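Local coordinates for protein putative exotoxin (superantigen) (Streptococcus pyogenes, PDB 1TY0) that probably acts as a secreted superantigen toxin and can use one common surface for T-cell receptor binding and dimerization, at residues T195-M198 and K199-S202; K63-K66 and N67-V70; I138-Y141 and L142-Y146; S44-K47 and K48-V52. One frame throughout, in Å; residues are numbered along the deposited sequence.

Contact 1 (T195-M198 and K199-S202); sequences TINM and KDFS
A small closed ring of bonds, one member of it a water, joins Asn197 to Asp200. Asn197 ND2 donates to Asp200 OD2 over 3.2 Å with an N-H...O angle of 161°; the acceptor lies in the amide plane and is met nearly along its own C-O axis, although amide and carboxylate planes stand 65° apart. The same OD2 also accepts a hydrogen bond from a water 3.0 Å away, which in turn accepts from the backbone N of Asn197. One carboxylate oxygen thus answers both the side chain and the main chain of Asn197. On its other oxygen, OD1, Asp200 has a long, weak salt bridge to Lys199 NZ.

The backbone beneath makes two overlapping turns. Asp200 N reaches Asn197 O at 2.8 Å, and Phe201 N reaches Met198 O at 3.1 Å, with a weak second bond from Phe201 N to Asn197 O. Met198 and Phe201 run side by side, and the sulfur SD of Met198 lies 4.8 Å from the Phe201 ring centroid, an oblique Met-aromatic contact, made possible by a methionine chain bent at chi2 (59°) and chi3.

Met198 is buried against Phe129, Ile104 and Ile124. Strand 195-197 pairs with strand 128-130, whereas Phe201 opens strand 201-209, packs on Ile162 of strand 157-164 and precedes His203 and Asp205, zinc ligands of this protein, though no zinc is bound to this chain in the model.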
loop_
_atom_site.group_PDB
_atom_site.type_symbol
_atom_site.label_atom_id
_atom_site.label_comp_id
_atom_site.label_asym_id
_atom_site.label_seq_id
_atom_site.Cartn_x
_atom_site.Cartn_y
_atom_site.Cartn_z
ATOM N N THR A 195 -17.231 -8.505 -12.022
ATOM C CA THR A 195 -17.913 -7.281 -11.656
ATOM C C THR A 195 -19.369 -7.493 -11.249
ATOM O O THR A 195 -20.040 -8.401 -11.747
ATOM C CB THR A 195 -17.839 -6.302 -12.854
ATOM O OG1 THR A 195 -16.465 -5.969 -13.102
ATOM C CG2 THR A 195 -18.634 -5.048 -12.596
ATOM N N ILE A 196 -19.839 -6.641 -10.345
ATOM C CA ILE A 196 -21.211 -6.698 -9.852
ATOM C C ILE A 196 -21.838 -5.312 -9.886
ATOM O O ILE A 196 -21.179 -4.318 -9.574
ATOM C CB ILE A 196 -21.266 -7.172 -8.385
ATOM C CG1 ILE A 196 -20.686 -8.578 -8.259
ATOM C CG2 ILE A 196 -22.710 -7.136 -7.880
ATOM C CD1 ILE A 196 -20.609 -9.075 -6.819
ATOM N N ASN A 197 -23.111 -5.247 -10.265
ATOM C CA ASN A 197 -23.829 -3.978 -10.273
ATOM C C ASN A 197 -24.481 -3.898 -8.896
ATOM O O ASN A 197 -25.197 -4.813 -8.490
ATOM C CB ASN A 197 -24.912 -3.956 -11.357
ATOM C CG ASN A 197 -24.348 -4.122 -12.752
ATOM O OD1 ASN A 197 -23.431 -3.406 -13.154
ATOM N ND2 ASN A 197 -24.901 -5.065 -13.504
ATOM N N MET A 198 -24.226 -2.813 -8.172
ATOM C CA MET A 198 -24.775 -2.662 -6.829
ATOM C C MET A 198 -26.281 -2.903 -6.757
ATOM O O MET A 198 -26.789 -3.379 -5.743
ATOM C CB MET A 198 -24.450 -1.270 -6.281
ATOM C CG MET A 198 -24.875 -1.060 -4.832
ATOM S SD MET A 198 -24.103 -2.222 -3.680
ATOM C CE MET A 198 -22.545 -1.382 -3.355
ATOM N N LYS A 199 -26.995 -2.582 -7.830
ATOM C CA LYS A 199 -28.444 -2.763 -7.838
ATOM C C LYS A 199 -28.850 -4.233 -7.837
ATOM O O LYS A 199 -29.982 -4.566 -7.479
ATOM C CB LYS A 199 -29.067 -2.051 -9.041
ATOM C CG LYS A 199 -28.638 -2.585 -10.397
ATOM C CD LYS A 199 -29.387 -1.861 -11.511
ATOM C CE LYS A 199 -28.930 -2.309 -12.890
ATOM N NZ LYS A 199 -29.075 -3.777 -13.092
ATOM N N ASP A 200 -27.926 -5.104 -8.239
ATOM C CA ASP A 200 -28.177 -6.544 -8.272
ATOM C C ASP A 200 -27.668 -7.203 -6.997
ATOM O O ASP A 200 -27.910 -8.386 -6.756
ATOM C CB ASP A 200 -27.484 -7.198 -9.473
ATOM C CG ASP A 200 -27.993 -6.676 -10.799
ATOM O OD1 ASP A 200 -29.219 -6.465 -10.926
ATOM O OD2 ASP A 200 -27.169 -6.487 -11.718
ATOM N N PHE A 201 -26.956 -6.428 -6.187
ATOM C CA PHE A 201 -26.398 -6.923 -4.933
ATOM C C PHE A 201 -27.467 -7.048 -3.851
ATOM O O PHE A 201 -28.180 -6.089 -3.560
ATOM C CB PHE A 201 -25.298 -5.977 -4.454
ATOM C CG PHE A 201 -24.702 -6.361 -3.135
ATOM C CD1 PHE A 201 -23.847 -7.451 -3.033
ATOM C CD2 PHE A 201 -25.006 -5.636 -1.989
ATOM C CE1 PHE A 201 -23.297 -7.816 -1.803
ATOM C CE2 PHE A 201 -24.464 -5.993 -0.755
ATOM C CZ PHE A 201 -23.609 -7.084 -0.662
ATOM N N SER A 202 -27.571 -8.231 -3.250
ATOM C CA SER A 202 -28.557 -8.457 -2.196
ATOM C C SER A 202 -27.926 -8.349 -0.814
ATOM O O SER A 202 -28.343 -7.541 0.011
ATOM C CB SER A 202 -29.197 -9.834 -2.352
ATOM O OG SER A 202 -30.049 -10.107 -1.256
HETATM O O HOH W 1 -24.489 -7.715 -11.273
#

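Contact 2 (K63-K66 and N67-V70); sequences KFTK and NQKV
Two direct hydrogen bonds tie Gln68 to Thr65, one through each part of the glutamine. Its backbone N donates to Thr65 O at 3.2 Å, while its side-chain OE1 accepts from Thr65 N at 3.1 Å, nearly along the C=O axis and with an N-H...O angle of 151°. An extended side chain, CG opposite the backbone N across CA-CB (chi1 178°), is what carries the amide back to the first residue of the turn. That turn is a type II beta turn, Thr65 to Gln68, and it brings the loop that follows strand 51-55 into strand 69-74 of the OB-fold domain, where Asn67 and Gln68 already bond to Ile30 of strand 28-33.

Water-mediated links extend the amide's reach. One water accepts from Gln68 NE2 at 3.2 Å and donates to Lys63 O at 2.9 Å; a second gives a weak bond to Gln68 OE1 and is also hydrogen-bonded to Thr65 OG1.

Van der Waals packing falls to Phe64. Its CD2 lies 3.5 Å from Gln68 OE1 and 4.1 Å from Val70 CG1, both oblique to the ring, and the ring and amide planes are 22° apart. Beyond the turn, Phe38 meets the Phe64 ring edge-to-face, and Pro93 touches Phe64 and Gln68.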
loop_
_atom_site.group_PDB
_atom_site.type_symbol
_atom_site.label_atom_id
_atom_site.label_comp_id
_atom_site.label_asym_id
_atom_site.label_seq_id
_atom_site.Cartn_x
_atom_site.Cartn_y
_atom_site.Cartn_z
ATOM N N LYS A 63 -14.787 -6.078 -23.942
ATOM C CA LYS A 63 -16.028 -5.532 -23.394
ATOM C C LYS A 63 -15.947 -4.012 -23.281
ATOM O O LYS A 63 -16.954 -3.344 -23.042
ATOM C CB LYS A 63 -16.299 -6.113 -22.002
ATOM C CG LYS A 63 -16.447 -7.625 -21.947
ATOM C CD LYS A 63 -16.664 -8.073 -20.508
ATOM C CE LYS A 63 -16.713 -9.584 -20.382
ATOM N NZ LYS A 63 -16.891 -9.998 -18.958
ATOM N N PHE A 64 -14.743 -3.472 -23.454
ATOM C CA PHE A 64 -14.515 -2.036 -23.355
ATOM C C PHE A 64 -14.052 -1.430 -24.681
ATOM O O PHE A 64 -13.786 -2.151 -25.642
ATOM C CB PHE A 64 -13.470 -1.764 -22.264
ATOM C CG PHE A 64 -13.911 -2.177 -20.882
ATOM C CD1 PHE A 64 -13.834 -3.506 -20.481
ATOM C CD2 PHE A 64 -14.413 -1.235 -19.988
ATOM C CE1 PHE A 64 -14.250 -3.895 -19.202
ATOM C CE2 PHE A 64 -14.830 -1.606 -18.715
ATOM C CZ PHE A 64 -14.750 -2.941 -18.318
ATOM N N THR A 65 -13.960 -0.103 -24.731
ATOM C CA THR A 65 -13.513 0.585 -25.938
ATOM C C THR A 65 -12.577 1.732 -25.563
ATOM O O THR A 65 -12.699 2.310 -24.483
ATOM C CB THR A 65 -14.707 1.153 -26.747
ATOM O OG1 THR A 65 -15.296 2.244 -26.034
ATOM C CG2 THR A 65 -15.760 0.081 -26.963
ATOM N N LYS A 66 -11.632 2.055 -26.443
ATOM C CA LYS A 66 -10.704 3.142 -26.157
ATOM C C LYS A 66 -11.454 4.434 -25.880
ATOM O O LYS A 66 -12.512 4.695 -26.458
ATOM C CB LYS A 66 -9.729 3.369 -27.321
ATOM C CG LYS A 66 -8.736 2.248 -27.545
ATOM C CD LYS A 66 -7.736 2.610 -28.636
ATOM C CE LYS A 66 -8.419 2.816 -29.980
ATOM N NZ LYS A 66 -7.447 3.144 -31.063
ATOM N N ASN A 67 -10.885 5.225 -24.977
ATOM C CA ASN A 67 -11.414 6.516 -24.558
ATOM C C ASN A 67 -12.706 6.467 -23.753
ATOM O O ASN A 67 -13.383 7.478 -23.577
ATOM C CB ASN A 67 -11.540 7.441 -25.763
ATOM C CG ASN A 67 -10.200 7.689 -26.421
ATOM O OD1 ASN A 67 -9.209 7.956 -25.738
ATOM N ND2 ASN A 67 -10.154 7.593 -27.745
ATOM N N GLN A 68 -13.032 5.277 -23.265
ATOM C CA GLN A 68 -14.194 5.088 -22.411
ATOM C C GLN A 68 -13.650 5.456 -21.032
ATOM O O GLN A 68 -12.463 5.252 -20.761
ATOM C CB GLN A 68 -14.621 3.617 -22.417
ATOM C CG GLN A 68 -15.800 3.280 -21.519
ATOM C CD GLN A 68 -16.089 1.785 -21.474
ATOM O OE1 GLN A 68 -15.651 1.025 -22.346
ATOM N NE2 GLN A 68 -16.841 1.357 -20.460
ATOM N N LYS A 69 -14.498 6.015 -20.173
ATOM C CA LYS A 69 -14.076 6.376 -18.827
ATOM C C LYS A 69 -14.314 5.186 -17.911
ATOM O O LYS A 69 -15.352 4.524 -17.989
ATOM C CB LYS A 69 -14.862 7.588 -18.319
ATOM C CG LYS A 69 -14.588 8.876 -19.081
ATOM C CD LYS A 69 -13.124 9.271 -18.978
ATOM C CE LYS A 69 -12.840 10.561 -19.744
ATOM N NZ LYS A 69 -13.098 10.414 -21.202
ATOM N N VAL A 70 -13.345 4.903 -17.050
ATOM C CA VAL A 70 -13.469 3.784 -16.130
ATOM C C VAL A 70 -12.975 4.131 -14.740
ATOM O O VAL A 70 -12.283 5.131 -14.538
ATOM C CB VAL A 70 -12.658 2.557 -16.615
ATOM C CG1 VAL A 70 -13.209 2.048 -17.941
ATOM C CG2 VAL A 70 -11.189 2.928 -16.760
HETATM O O HOH W 2 -18.030 -1.554 -20.976
HETATM O O HOH W 3 -17.706 1.449 -24.087
#

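Contact 3 (I138-Y141 and L142-Y146); sequences IRQY and LMQTY
Helix 131-146, the long helix of the beta-grasp domain, carries this contact in its C-terminal part, where Thr145 bonds twice to the carbonyl of Tyr141. Thr145 N and Thr145 OG1 reach Tyr141 O from opposite faces of its plane, at 2.8 Å and 2.9 Å. With OG1 opposite the carbonyl carbon across CA-CB (chi1 -49°), the hydroxyl turns back along the helix and comes to rest 3.4 Å above the Tyr141 ring plane, toward the rim. Tyr141 CE2 also approaches the edge of the Tyr146 ring, 4.2 Å from Tyr146 CE2.

One residue earlier in register, Gln144 NE2 donates to Gln140 OE1 over a short 2.6 Å, in the carbonyl plane, with the two amides 49° apart. Gln140 NE2 is taken up by Tyr18 O and Glu19. The apolar side holds Ile138 CG1 against Leu142 CD1 at 4.0 Å, both residues touching Ile206 of strand 201-209.

Gln140, Tyr141 and Gln144 pack on the second subunit, and Thr145 OG1 also bonds to Arg81 NH2 of that subunit. The hydroxyl donates to Tyr141 O and so keeps a lone pair for the guanidinium, which can only donate; the two bonds are compatible and together probably fix the hydroxyl's rotation.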
loop_
_atom_site.group_PDB
_atom_site.type_symbol
_atom_site.label_atom_id
_atom_site.label_comp_id
_atom_site.label_asym_id
_atom_site.label_seq_id
_atom_site.Cartn_x
_atom_site.Cartn_y
_atom_site.Cartn_z
ATOM N N ILE A 138 -13.618 -6.278 2.586
ATOM C CA ILE A 138 -14.140 -7.207 3.580
ATOM C C ILE A 138 -13.004 -7.937 4.295
ATOM O O ILE A 138 -13.068 -8.148 5.503
ATOM C CB ILE A 138 -15.109 -8.234 2.952
ATOM C CG1 ILE A 138 -15.699 -9.125 4.050
ATOM C CG2 ILE A 138 -14.388 -9.073 1.922
ATOM C CD1 ILE A 138 -16.842 -9.991 3.573
ATOM N N ARG A 139 -11.956 -8.318 3.571
ATOM C CA ARG A 139 -10.844 -8.995 4.242
ATOM C C ARG A 139 -10.199 -8.050 5.245
ATOM O O ARG A 139 -9.869 -8.447 6.365
ATOM C CB ARG A 139 -9.796 -9.482 3.237
ATOM C CG ARG A 139 -10.282 -10.645 2.397
ATOM C CD ARG A 139 -9.154 -11.305 1.625
ATOM N NE ARG A 139 -9.689 -12.097 0.524
ATOM C CZ ARG A 139 -9.189 -13.255 0.107
ATOM N NH1 ARG A 139 -8.128 -13.787 0.703
ATOM N NH2 ARG A 139 -9.745 -13.869 -0.925
ATOM N N GLN A 140 -10.019 -6.792 4.854
ATOM C CA GLN A 140 -9.431 -5.823 5.767
ATOM C C GLN A 140 -10.307 -5.675 7.012
ATOM O O GLN A 140 -9.799 -5.604 8.133
ATOM C CB GLN A 140 -9.261 -4.471 5.078
ATOM C CG GLN A 140 -7.869 -4.251 4.496
ATOM C CD GLN A 140 -6.789 -4.231 5.564
ATOM O OE1 GLN A 140 -6.994 -3.710 6.659
ATOM N NE2 GLN A 140 -5.623 -4.788 5.245
ATOM N N TYR A 141 -11.622 -5.629 6.819
ATOM C CA TYR A 141 -12.537 -5.505 7.947
ATOM C C TYR A 141 -12.364 -6.713 8.860
ATOM O O TYR A 141 -12.253 -6.576 10.081
ATOM C CB TYR A 141 -13.988 -5.438 7.466
ATOM C CG TYR A 141 -14.993 -5.463 8.598
ATOM C CD1 TYR A 141 -15.173 -4.352 9.423
ATOM C CD2 TYR A 141 -15.732 -6.611 8.870
ATOM C CE1 TYR A 141 -16.064 -4.384 10.494
ATOM C CE2 TYR A 141 -16.627 -6.657 9.941
ATOM C CZ TYR A 141 -16.786 -5.540 10.747
ATOM O OH TYR A 141 -17.660 -5.582 11.814
ATOM N N LEU A 142 -12.342 -7.897 8.258
ATOM C CA LEU A 142 -12.176 -9.136 9.010
ATOM C C LEU A 142 -10.809 -9.210 9.686
ATOM O O LEU A 142 -10.685 -9.729 10.797
ATOM C CB LEU A 142 -12.376 -10.340 8.085
ATOM C CG LEU A 142 -13.805 -10.517 7.559
ATOM C CD1 LEU A 142 -13.849 -11.620 6.527
ATOM C CD2 LEU A 142 -14.741 -10.830 8.721
ATOM N N MET A 143 -9.783 -8.690 9.027
ATOM C CA MET A 143 -8.440 -8.709 9.597
ATOM C C MET A 143 -8.376 -7.825 10.832
ATOM O O MET A 143 -7.866 -8.227 11.879
ATOM C CB MET A 143 -7.422 -8.227 8.560
ATOM C CG MET A 143 -7.154 -9.232 7.462
ATOM S SD MET A 143 -6.373 -8.520 6.008
ATOM C CE MET A 143 -4.758 -8.158 6.616
ATOM N N GLN A 144 -8.907 -6.618 10.694
ATOM C CA GLN A 144 -8.927 -5.635 11.769
ATOM C C GLN A 144 -9.840 -6.010 12.930
ATOM O O GLN A 144 -9.509 -5.777 14.094
ATOM C CB GLN A 144 -9.405 -4.291 11.216
ATOM C CG GLN A 144 -8.483 -3.646 10.201
ATOM C CD GLN A 144 -9.206 -2.628 9.337
ATOM O OE1 GLN A 144 -10.273 -2.127 9.703
ATOM N NE2 GLN A 144 -8.626 -2.310 8.186
ATOM N N THR A 145 -10.985 -6.595 12.603
ATOM C CA THR A 145 -11.994 -6.933 13.598
ATOM C C THR A 145 -11.962 -8.333 14.196
ATOM O O THR A 145 -12.130 -8.502 15.404
ATOM C CB THR A 145 -13.397 -6.685 13.012
ATOM O OG1 THR A 145 -13.434 -5.383 12.416
ATOM C CG2 THR A 145 -14.460 -6.758 14.103
ATOM N N TYR A 146 -11.756 -9.339 13.358
ATOM C CA TYR A 146 -11.743 -10.708 13.843
ATOM C C TYR A 146 -10.387 -11.395 13.764
ATOM O O TYR A 146 -10.277 -12.581 14.068
ATOM C CB TYR A 146 -12.812 -11.507 13.096
ATOM C CG TYR A 146 -14.204 -11.006 13.408
ATOM C CD1 TYR A 146 -14.801 -11.280 14.639
ATOM C CD2 TYR A 146 -14.896 -10.199 12.506
ATOM C CE1 TYR A 146 -16.053 -10.758 14.968
ATOM C CE2 TYR A 146 -16.151 -9.670 12.828
ATOM C CZ TYR A 146 -16.720 -9.954 14.060
ATOM O OH TYR A 146 -17.958 -9.441 14.383
#

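Contact 4 (S44-K47 and K48-V52); sequences SYKK and KNFSV
Lys46 NZ is gripped by two groups: the hydroxyl of Tyr85, to which it is hydrogen-bonded, and the Phe50 ring, with which it makes a cation-pi contact. The amine lies 4.7 Å from the Phe50 ring centroid, 25° off the normal, so the charge stands over the face. The CH-pi contact is more central still, with Lys46 CE 4.0 Å from the Phe50 ring centroid. Nearer the backbone, Lys46 CG comes to 3.5 Å from Phe50 CG. A bend at chi2 (-73°) lays the aliphatic part across the ring instead of past it, and the rest of the chain then runs extended to the amine. Tyr85 also meets the Phe50 ring, so it touches both partners of the cation-pi pair.

Lys48 approaches the same ring differently: its CE lies at the edge, in plane. The two amines, Lys46 NZ and Lys48 NZ, remain 6.7 Å apart, and Asp83 forms a long, weak ion pair with Lys48, which may soften their like charge.

Backbone geometry accounts for the approach. Helix 43-46 is left at Lys47, whose phi is positive (65°), and the chain turns back so that Phe50 faces Lys46. Lys47 NZ makes a weak bond to Ser44 O at 3.0 Å, while Phe50 N bonds to Ser43 OG.

The whole is a helix ended by a residue of positive phi, Lys47, and a short loop into strand 51-55 of the OB-fold sheet, which lies between strand 37-41, antiparallel, and strand 84-93, parallel.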
loop_
_atom_site.group_PDB
_atom_site.type_symbol
_atom_site.label_atom_id
_atom_site.label_comp_id
_atom_site.label_asym_id
_atom_site.label_seq_id
_atom_site.Cartn_x
_atom_site.Cartn_y
_atom_site.Cartn_z
ATOM N N SER A 44 -3.711 13.181 -14.657
ATOM C CA SER A 44 -4.370 14.337 -14.053
ATOM C C SER A 44 -4.303 14.316 -12.529
ATOM O O SER A 44 -4.206 15.365 -11.888
ATOM C CB SER A 44 -5.832 14.412 -14.504
ATOM O OG SER A 44 -6.550 13.249 -14.127
ATOM N N TYR A 45 -4.363 13.121 -11.956
ATOM C CA TYR A 45 -4.300 12.940 -10.507
ATOM C C TYR A 45 -2.882 13.117 -9.980
ATOM O O TYR A 45 -2.668 13.664 -8.898
ATOM C CB TYR A 45 -4.765 11.533 -10.140
ATOM C CG TYR A 45 -6.252 11.323 -10.169
ATOM C CD1 TYR A 45 -7.041 11.667 -9.073
ATOM C CD2 TYR A 45 -6.870 10.728 -11.266
ATOM C CE1 TYR A 45 -8.403 11.415 -9.062
ATOM C CE2 TYR A 45 -8.235 10.472 -11.266
ATOM C CZ TYR A 45 -8.993 10.816 -10.160
ATOM O OH TYR A 45 -10.342 10.549 -10.139
ATOM N N LYS A 46 -1.916 12.644 -10.759
ATOM C CA LYS A 46 -0.506 12.690 -10.387
ATOM C C LYS A 46 0.230 13.973 -10.760
ATOM O O LYS A 46 1.282 14.273 -10.196
ATOM C CB LYS A 46 0.219 11.505 -11.032
ATOM C CG LYS A 46 -0.243 10.146 -10.541
ATOM C CD LYS A 46 0.266 9.893 -9.137
ATOM C CE LYS A 46 -0.081 8.507 -8.649
ATOM N NZ LYS A 46 0.526 8.283 -7.307
ATOM N N LYS A 47 -0.317 14.718 -11.715
ATOM C CA LYS A 47 0.302 15.952 -12.189
ATOM C C LYS A 47 1.632 15.672 -12.883
ATOM O O LYS A 47 2.580 16.449 -12.786
ATOM C CB LYS A 47 0.501 16.943 -11.038
ATOM C CG LYS A 47 -0.789 17.329 -10.338
ATOM C CD LYS A 47 -1.838 17.777 -11.338
ATOM C CE LYS A 47 -3.190 17.977 -10.672
ATOM N NZ LYS A 47 -4.237 18.312 -11.676
ATOM N N LYS A 48 1.681 14.539 -13.576
ATOM C CA LYS A 48 2.837 14.106 -14.352
ATOM C C LYS A 48 2.348 12.886 -15.122
ATOM O O LYS A 48 1.296 12.342 -14.796
ATOM C CB LYS A 48 4.023 13.739 -13.452
ATOM C CG LYS A 48 3.790 12.573 -12.506
ATOM C CD LYS A 48 5.047 12.329 -11.683
ATOM C CE LYS A 48 4.839 11.263 -10.626
ATOM N NZ LYS A 48 6.079 11.056 -9.823
ATOM N N ASN A 49 3.080 12.469 -16.149
ATOM C CA ASN A 49 2.647 11.307 -16.920
ATOM C C ASN A 49 2.628 10.100 -15.991
ATOM O O ASN A 49 3.633 9.772 -15.362
ATOM C CB ASN A 49 3.587 11.045 -18.097
ATOM C CG ASN A 49 3.088 9.930 -18.993
ATOM O OD1 ASN A 49 1.930 9.930 -19.414
ATOM N ND2 ASN A 49 3.958 8.973 -19.292
ATOM N N PHE A 50 1.477 9.442 -15.910
ATOM C CA PHE A 50 1.325 8.292 -15.031
ATOM C C PHE A 50 0.158 7.452 -15.521
ATOM O O PHE A 50 -0.914 7.971 -15.842
ATOM C CB PHE A 50 1.052 8.770 -13.600
ATOM C CG PHE A 50 1.624 7.877 -12.533
ATOM C CD1 PHE A 50 1.184 6.564 -12.386
ATOM C CD2 PHE A 50 2.615 8.348 -11.680
ATOM C CE1 PHE A 50 1.727 5.730 -11.402
ATOM C CE2 PHE A 50 3.165 7.525 -10.692
ATOM C CZ PHE A 50 2.720 6.215 -10.555
ATOM N N SER A 51 0.356 6.147 -15.583
ATOM C CA SER A 51 -0.722 5.293 -16.035
ATOM C C SER A 51 -0.873 4.062 -15.162
ATOM O O SER A 51 -0.092 3.824 -14.236
ATOM C CB SER A 51 -0.486 4.871 -17.491
ATOM O OG SER A 51 0.766 4.226 -17.637
ATOM N N VAL A 52 -1.911 3.302 -15.457
ATOM C CA VAL A 52 -2.178 2.066 -14.745
ATOM C C VAL A 52 -2.315 0.975 -15.790
ATOM O O VAL A 52 -3.042 1.135 -16.772
ATOM C CB VAL A 52 -3.488 2.145 -13.940
ATOM C CG1 VAL A 52 -3.824 0.768 -13.341
ATOM C CG2 VAL A 52 -3.354 3.181 -12.831
#

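How the contacts relate
From the N terminus the order is contact 4, contact 2, contact 3, contact 1; each is one continuous stretch, and they follow in series without nesting or crossing. Contact 4 closes the loop from helix 43-46 into strand 51-55, and contact 2 closes the turn into strand 69-74 of the same sheet; their centres are 18 Å apart, within the OB-fold domain. In the beta-grasp domain contact 3 lies along helix 131-146, and contact 1 bends the chain from strand 195-197 into strand 201-209, against which that helix packs. Contacts 1 and 2, from different domains, come within about 6 Å at their nearest atoms without touching.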